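Local coordinates for uncharacterized conserved protein YndB, AHSA1/START domain (Micromonospora chersina, PDB 6V04), which is of unknown function but, as a START/Bet v1-like protein of the dynemicin biosynthetic locus, may take part in making that antibiotic, perhaps as a cyclase or aromatase, at residues P183-V188 with P194-L199; V240-W245 with H260-T265. One frame throughout, in Å; residues are numbered along the deposited sequence.

In the fold
From the N terminus the chain first builds one START/Bet v1-like unit, an antiparallel sheet beginning with strand 14-20 and followed by helix 116-139. A second antiparallel sheet begins with strand 151-157, and both contacts reach it. Strand 183-187 runs out, turns and returns as strand 196-205; contact 1 closes this hairpin. Strands 209-214, 223-230 and 236-243 follow, and contact 2 ties the end of the last to helix 252-277; fourteen residues, eight of them helical, separate its segments. The two loops follow in series, neither enclosing the other. Helix 252-277 joins them: R261 reaches P194 O of the hairpin, while F262 touches F186 and also meets H242 and W245.

Contact 1: P183-V188 with P194-L199; sequences PGWFFV and PRRFTL
R196 sits in a notch between the rings of W185 and F187 on one side of an antiparallel hairpin. The wide, electron-rich indole suits an arginine: CD of R196 lies 3.7 Å from the centroid of the six-membered ring of W185 in a CH-pi contact, while CZ stands above the five-membered ring, a cation-pi interaction. The R196 chain starts extended (chi1 174°) and bends at chi3, which brings the guanidinium over the pyrrole end, its plane nearly perpendicular (88°) to the indole. F187 closes a second side, its ring edge against the guanidinium face, CE1 of F187 3.7 Å from CZ of R196.

Four backbone bonds hold the strands, among them F186 N to F197 O at 2.8 Å and V188 N to R195 O at 2.9 Å. A water joins V188 O to NE of R195, whose NH2 also holds D190 O.

F186 and F197 share the other face, the F197 ring edge lying against F186 O. At the loop end, branched V188 fits CG2 beside that ring, 3.8 Å from CE1 of F197. L199 rests CB on the G184 peptide, its forked end reaching P183 O and the F186 ring edge.

G184 and W185 both face A177, a classic beta bulge against strand 176-178. Strand 209-214 flanks 196-199, and helix 252-277 covers F186 and V188 and sets F262 edge-to-face with F197.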
loop_
_atom_site.group_PDB
_atom_site.type_symbol
_atom_site.label_atom_id
_atom_site.label_comp_id
_atom_site.label_asym_id
_atom_site.label_seq_id
_atom_site.Cartn_x
_atom_site.Cartn_y
_atom_site.Cartn_z
ATOM N N PRO A 183 -4.084 20.018 18.036
ATOM C CA PRO A 183 -4.898 18.851 17.662
ATOM C C PRO A 183 -4.996 17.837 18.794
ATOM O O PRO A 183 -3.993 17.475 19.419
ATOM C CB PRO A 183 -4.157 18.282 16.448
ATOM C CG PRO A 183 -3.451 19.454 15.865
ATOM C CD PRO A 183 -3.047 20.304 17.030
ATOM N N GLY A 184 -6.220 17.374 19.051
ATOM C CA GLY A 184 -6.495 16.468 20.152
ATOM C C GLY A 184 -7.385 15.292 19.789
ATOM O O GLY A 184 -7.490 14.347 20.569
ATOM N N TRP A 185 -8.020 15.333 18.615
ATOM C CA TRP A 185 -8.854 14.239 18.132
ATOM C C TRP A 185 -8.502 13.864 16.702
ATOM O O TRP A 185 -8.196 14.729 15.882
ATOM C CB TRP A 185 -10.349 14.597 18.150
ATOM C CG TRP A 185 -10.905 15.096 19.437
ATOM C CD1 TRP A 185 -11.368 16.347 19.690
ATOM C CD2 TRP A 185 -11.078 14.349 20.639
ATOM N NE1 TRP A 185 -11.830 16.430 20.978
ATOM C CE2 TRP A 185 -11.653 15.216 21.586
ATOM C CE3 TRP A 185 -10.799 13.033 21.011
ATOM C CZ2 TRP A 185 -11.971 14.808 22.880
ATOM C CZ3 TRP A 185 -11.117 12.631 22.305
ATOM C CH2 TRP A 185 -11.678 13.519 23.219
ATOM N N PHE A 186 -8.597 12.570 16.410
ATOM C CA PHE A 186 -8.489 12.006 15.070
ATOM C C PHE A 186 -9.772 11.232 14.810
ATOM O O PHE A 186 -10.183 10.427 15.650
ATOM C CB PHE A 186 -7.260 11.093 14.990
ATOM C CG PHE A 186 -6.929 10.602 13.613
ATOM C CD1 PHE A 186 -7.584 9.506 13.071
ATOM C CD2 PHE A 186 -5.906 11.197 12.878
ATOM C CE1 PHE A 186 -7.270 9.024 11.828
ATOM C CE2 PHE A 186 -5.584 10.721 11.621
ATOM C CZ PHE A 186 -6.255 9.631 11.099
ATOM N N PHE A 187 -10.413 11.476 13.667
ATOM C CA PHE A 187 -11.735 10.922 13.379
ATOM C C PHE A 187 -11.699 9.914 12.240
ATOM O O PHE A 187 -11.067 10.148 11.202
ATOM C CB PHE A 187 -12.712 12.029 13.014
ATOM C CG PHE A 187 -12.931 13.016 14.110
ATOM C CD1 PHE A 187 -13.717 12.694 15.200
ATOM C CD2 PHE A 187 -12.344 14.259 14.061
ATOM C CE1 PHE A 187 -13.926 13.605 16.225
ATOM C CE2 PHE A 187 -12.537 15.171 15.085
ATOM C CZ PHE A 187 -13.341 14.846 16.162
ATOM N N VAL A 188 -12.397 8.798 12.442
ATOM C CA VAL A 188 -12.628 7.779 11.425
ATOM C C VAL A 188 -14.132 7.750 11.204
ATOM O O VAL A 188 -14.880 7.185 12.016
ATOM C CB VAL A 188 -12.097 6.405 11.842
ATOM C CG1 VAL A 188 -12.414 5.362 10.792
ATOM C CG2 VAL A 188 -10.584 6.478 12.067
ATOM N N PRO A 194 -15.145 2.637 16.957
ATOM C CA PRO A 194 -15.329 4.025 17.399
ATOM C C PRO A 194 -15.137 5.028 16.256
ATOM O O PRO A 194 -14.519 4.668 15.264
ATOM C CB PRO A 194 -14.235 4.208 18.466
ATOM C CG PRO A 194 -13.700 2.828 18.758
ATOM C CD PRO A 194 -13.930 2.031 17.527
ATOM N N ARG A 195 -15.668 6.244 16.403
ATOM C CA ARG A 195 -15.440 7.332 15.455
ATOM C C ARG A 195 -14.385 8.328 15.924
ATOM O O ARG A 195 -13.596 8.816 15.116
ATOM C CB ARG A 195 -16.759 8.061 15.204
ATOM C CG ARG A 195 -16.669 9.251 14.294
ATOM C CD ARG A 195 -18.052 9.629 13.765
ATOM N NE ARG A 195 -18.600 8.612 12.871
ATOM C CZ ARG A 195 -19.691 8.781 12.131
ATOM N NH1 ARG A 195 -20.354 9.929 12.175
ATOM N NH2 ARG A 195 -20.125 7.813 11.344
ATOM N N ARG A 196 -14.333 8.620 17.221
ATOM C CA ARG A 196 -13.458 9.642 17.788
ATOM C C ARG A 196 -12.309 8.979 18.535
ATOM O O ARG A 196 -12.538 8.175 19.450
ATOM C CB ARG A 196 -14.265 10.532 18.735
ATOM C CG ARG A 196 -13.480 11.557 19.518
ATOM C CD ARG A 196 -14.374 12.275 20.537
ATOM N NE ARG A 196 -15.525 12.904 19.903
ATOM C CZ ARG A 196 -15.579 14.170 19.511
ATOM N NH1 ARG A 196 -14.529 14.978 19.663
ATOM N NH2 ARG A 196 -16.683 14.632 18.953
ATOM N N PHE A 197 -11.079 9.313 18.151
ATOM C CA PHE A 197 -9.885 8.782 18.781
ATOM C C PHE A 197 -9.043 9.912 19.359
ATOM O O PHE A 197 -8.894 10.970 18.737
ATOM C CB PHE A 197 -9.051 7.986 17.767
ATOM C CG PHE A 197 -9.766 6.792 17.226
ATOM C CD1 PHE A 197 -10.662 6.918 16.177
ATOM C CD2 PHE A 197 -9.567 5.544 17.783
ATOM C CE1 PHE A 197 -11.340 5.819 15.687
ATOM C CE2 PHE A 197 -10.244 4.441 17.302
ATOM C CZ PHE A 197 -11.133 4.576 16.248
ATOM N N THR A 198 -8.471 9.667 20.535
ATOM C CA THR A 198 -7.581 10.637 21.163
ATOM C C THR A 198 -6.244 10.717 20.425
ATOM O O THR A 198 -5.584 9.698 20.180
ATOM C CB THR A 198 -7.338 10.261 22.616
ATOM O OG1 THR A 198 -8.582 10.262 23.331
ATOM C CG2 THR A 198 -6.386 11.252 23.266
ATOM N N LEU A 199 -5.827 11.935 20.116
ATOM C CA LEU A 199 -4.559 12.209 19.453
ATOM C C LEU A 199 -3.612 12.789 20.495
ATOM O O LEU A 199 -4.002 13.684 21.257
ATOM C CB LEU A 199 -4.775 13.178 18.290
ATOM C CG LEU A 199 -3.600 13.421 17.344
ATOM C CD1 LEU A 199 -4.093 13.855 15.982
ATOM C CD2 LEU A 199 -2.688 14.481 17.932
HETATM O O HOH W 1 -17.334 6.172 12.319
#

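Contact 2: V240-W245 with H260-T265; sequences VSHQGW and HRFAAT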
loop_
_atom_site.group_PDB
_atom_site.type_symbol
_atom_site.label_atom_id
_atom_site.label_comp_id
_atom_site.label_asym_id
_atom_site.label_seq_id
_atom_site.Cartn_x
_atom_site.Cartn_y
_atom_site.Cartn_z
ATOM N N VAL A 240 2.625 8.678 4.307
ATOM C CA VAL A 240 2.144 8.398 5.650
ATOM C C VAL A 240 2.534 6.981 6.021
ATOM O O VAL A 240 2.562 6.085 5.171
ATOM C CB VAL A 240 0.621 8.590 5.791
ATOM C CG1 VAL A 240 -0.138 7.696 4.828
ATOM C CG2 VAL A 240 0.200 8.301 7.239
ATOM N N SER A 241 2.869 6.793 7.295
ATOM C CA SER A 241 3.031 5.479 7.904
ATOM C C SER A 241 2.265 5.491 9.214
ATOM O O SER A 241 2.443 6.409 10.021
ATOM C CB SER A 241 4.501 5.171 8.166
ATOM O OG SER A 241 4.662 3.945 8.865
ATOM N N HIS A 242 1.428 4.481 9.444
ATOM C CA HIS A 242 0.667 4.390 10.682
ATOM C C HIS A 242 0.805 2.965 11.200
ATOM O O HIS A 242 0.301 2.023 10.576
ATOM C CB HIS A 242 -0.779 4.789 10.438
ATOM C CG HIS A 242 -1.535 5.102 11.684
ATOM N ND1 HIS A 242 -2.761 5.732 11.667
ATOM C CD2 HIS A 242 -1.241 4.872 12.984
ATOM C CE1 HIS A 242 -3.197 5.862 12.906
ATOM N NE2 HIS A 242 -2.293 5.354 13.728
ATOM N N GLN A 243 1.505 2.812 12.318
ATOM C CA GLN A 243 1.938 1.517 12.828
ATOM C C GLN A 243 1.330 1.226 14.196
ATOM O O GLN A 243 0.893 2.132 14.912
ATOM C CB GLN A 243 3.462 1.455 12.951
ATOM C CG GLN A 243 4.189 1.560 11.617
ATOM C CD GLN A 243 5.697 1.525 11.766
ATOM O OE1 GLN A 243 6.240 1.931 12.787
ATOM N NE2 GLN A 243 6.380 1.040 10.738
ATOM N N GLY A 244 1.374 -0.047 14.577
ATOM C CA GLY A 244 1.008 -0.474 15.922
ATOM C C GLY A 244 -0.178 -1.409 16.007
ATOM O O GLY A 244 -0.428 -1.959 17.093
ATOM N N TRP A 245 -0.884 -1.639 14.898
ATOM C CA TRP A 245 -2.163 -2.352 14.913
ATOM C C TRP A 245 -2.017 -3.762 15.456
ATOM O O TRP A 245 -2.923 -4.274 16.138
ATOM C CB TRP A 245 -2.739 -2.389 13.492
ATOM C CG TRP A 245 -2.766 -1.015 12.938
ATOM C CD1 TRP A 245 -1.904 -0.482 12.019
ATOM C CD2 TRP A 245 -3.636 0.037 13.334
ATOM N NE1 TRP A 245 -2.206 0.846 11.815
ATOM C CE2 TRP A 245 -3.276 1.182 12.606
ATOM C CE3 TRP A 245 -4.714 0.119 14.233
ATOM C CZ2 TRP A 245 -3.930 2.402 12.761
ATOM C CZ3 TRP A 245 -5.363 1.325 14.377
ATOM C CH2 TRP A 245 -4.989 2.444 13.643
ATOM N N HIS A 260 -8.105 -1.769 8.800
ATOM C CA HIS A 260 -8.852 -1.547 7.568
ATOM C C HIS A 260 -9.523 -0.172 7.563
ATOM O O HIS A 260 -9.432 0.577 6.580
ATOM C CB HIS A 260 -9.864 -2.683 7.414
ATOM C CG HIS A 260 -10.459 -2.813 6.050
ATOM N ND1 HIS A 260 -10.782 -4.036 5.505
ATOM C CD2 HIS A 260 -10.797 -1.884 5.124
ATOM C CE1 HIS A 260 -11.309 -3.855 4.308
ATOM N NE2 HIS A 260 -11.335 -2.560 4.056
ATOM N N ARG A 261 -10.189 0.188 8.658
ATOM C CA ARG A 261 -10.887 1.469 8.705
ATOM C C ARG A 261 -9.915 2.637 8.639
ATOM O O ARG A 261 -10.183 3.640 7.961
ATOM C CB ARG A 261 -11.723 1.562 9.973
ATOM C CG ARG A 261 -12.859 0.548 10.049
ATOM C CD ARG A 261 -13.572 0.633 11.390
ATOM N NE ARG A 261 -14.228 1.930 11.551
ATOM C CZ ARG A 261 -14.253 2.652 12.667
ATOM N NH1 ARG A 261 -13.671 2.224 13.783
ATOM N NH2 ARG A 261 -14.894 3.808 12.674
ATOM N N PHE A 262 -8.802 2.549 9.365
ATOM C CA PHE A 262 -7.811 3.614 9.289
ATOM C C PHE A 262 -7.159 3.668 7.917
ATOM O O PHE A 262 -6.841 4.761 7.436
ATOM C CB PHE A 262 -6.768 3.439 10.390
ATOM C CG PHE A 262 -7.168 4.045 11.711
ATOM C CD1 PHE A 262 -8.006 3.367 12.580
ATOM C CD2 PHE A 262 -6.695 5.285 12.097
ATOM C CE1 PHE A 262 -8.357 3.916 13.804
ATOM C CE2 PHE A 262 -7.036 5.835 13.322
ATOM C CZ PHE A 262 -7.874 5.155 14.177
ATOM N N ALA A 263 -6.972 2.524 7.246
ATOM C CA ALA A 263 -6.406 2.574 5.893
ATOM C C ALA A 263 -7.314 3.346 4.945
ATOM O O ALA A 263 -6.840 4.129 4.106
ATOM C CB ALA A 263 -6.163 1.157 5.370
ATOM N N ALA A 264 -8.624 3.128 5.044
ATOM C CA ALA A 264 -9.553 3.867 4.202
ATOM C C ALA A 264 -9.522 5.348 4.543
ATOM O O ALA A 264 -9.666 6.204 3.658
ATOM C CB ALA A 264 -10.958 3.301 4.380
ATOM N N THR A 265 -9.346 5.667 5.826
ATOM C CA THR A 265 -9.267 7.064 6.242
ATOM C C THR A 265 -8.035 7.729 5.652
ATOM O O THR A 265 -8.108 8.854 5.139
ATOM C CB THR A 265 -9.256 7.150 7.764
ATOM O OG1 THR A 265 -10.517 6.683 8.253
ATOM C CG2 THR A 265 -9.068 8.569 8.252
#
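F262 meets W245 and H242 in an aromatic cluster that packs the end of strand 236-243 against helix 252-277, the long C-terminal helix of the Bet v1-like fold. W245 lowers CH2 onto one face of the F262 ring, 3.3 Å from CG of F262 and nearer the rim than the centre, with the two planes inclined at 46°. Flat, wide side chains suit this buried place because they span the distance between strand and helix. H242 touches the same phenyl ring: CE1 of H242 is 3.6 Å from CD2 of F262, and the planes are perpendicular. Within 240-245, CZ2 of W245 sits over the centre of the imidazole. An alanine in place of F262 would probably leave indole and imidazole without their shared partner and open a gap under the helix. The W245 side chain is about 6 Å from that of Q149, a residue seen to bind magnesium.

Polar bonds fix the other two rings. The imidazole is gripped at both nitrogens, ND1 by NE1 of W266 and NE2 by OG1 of T223, which settles its rotation. The indole (chi1 -52°) swings back along the strand, and NE1 of W245 gives a bent hydrogen bond to H242 O at 3.0 Å, approaching from above the carbonyl plane.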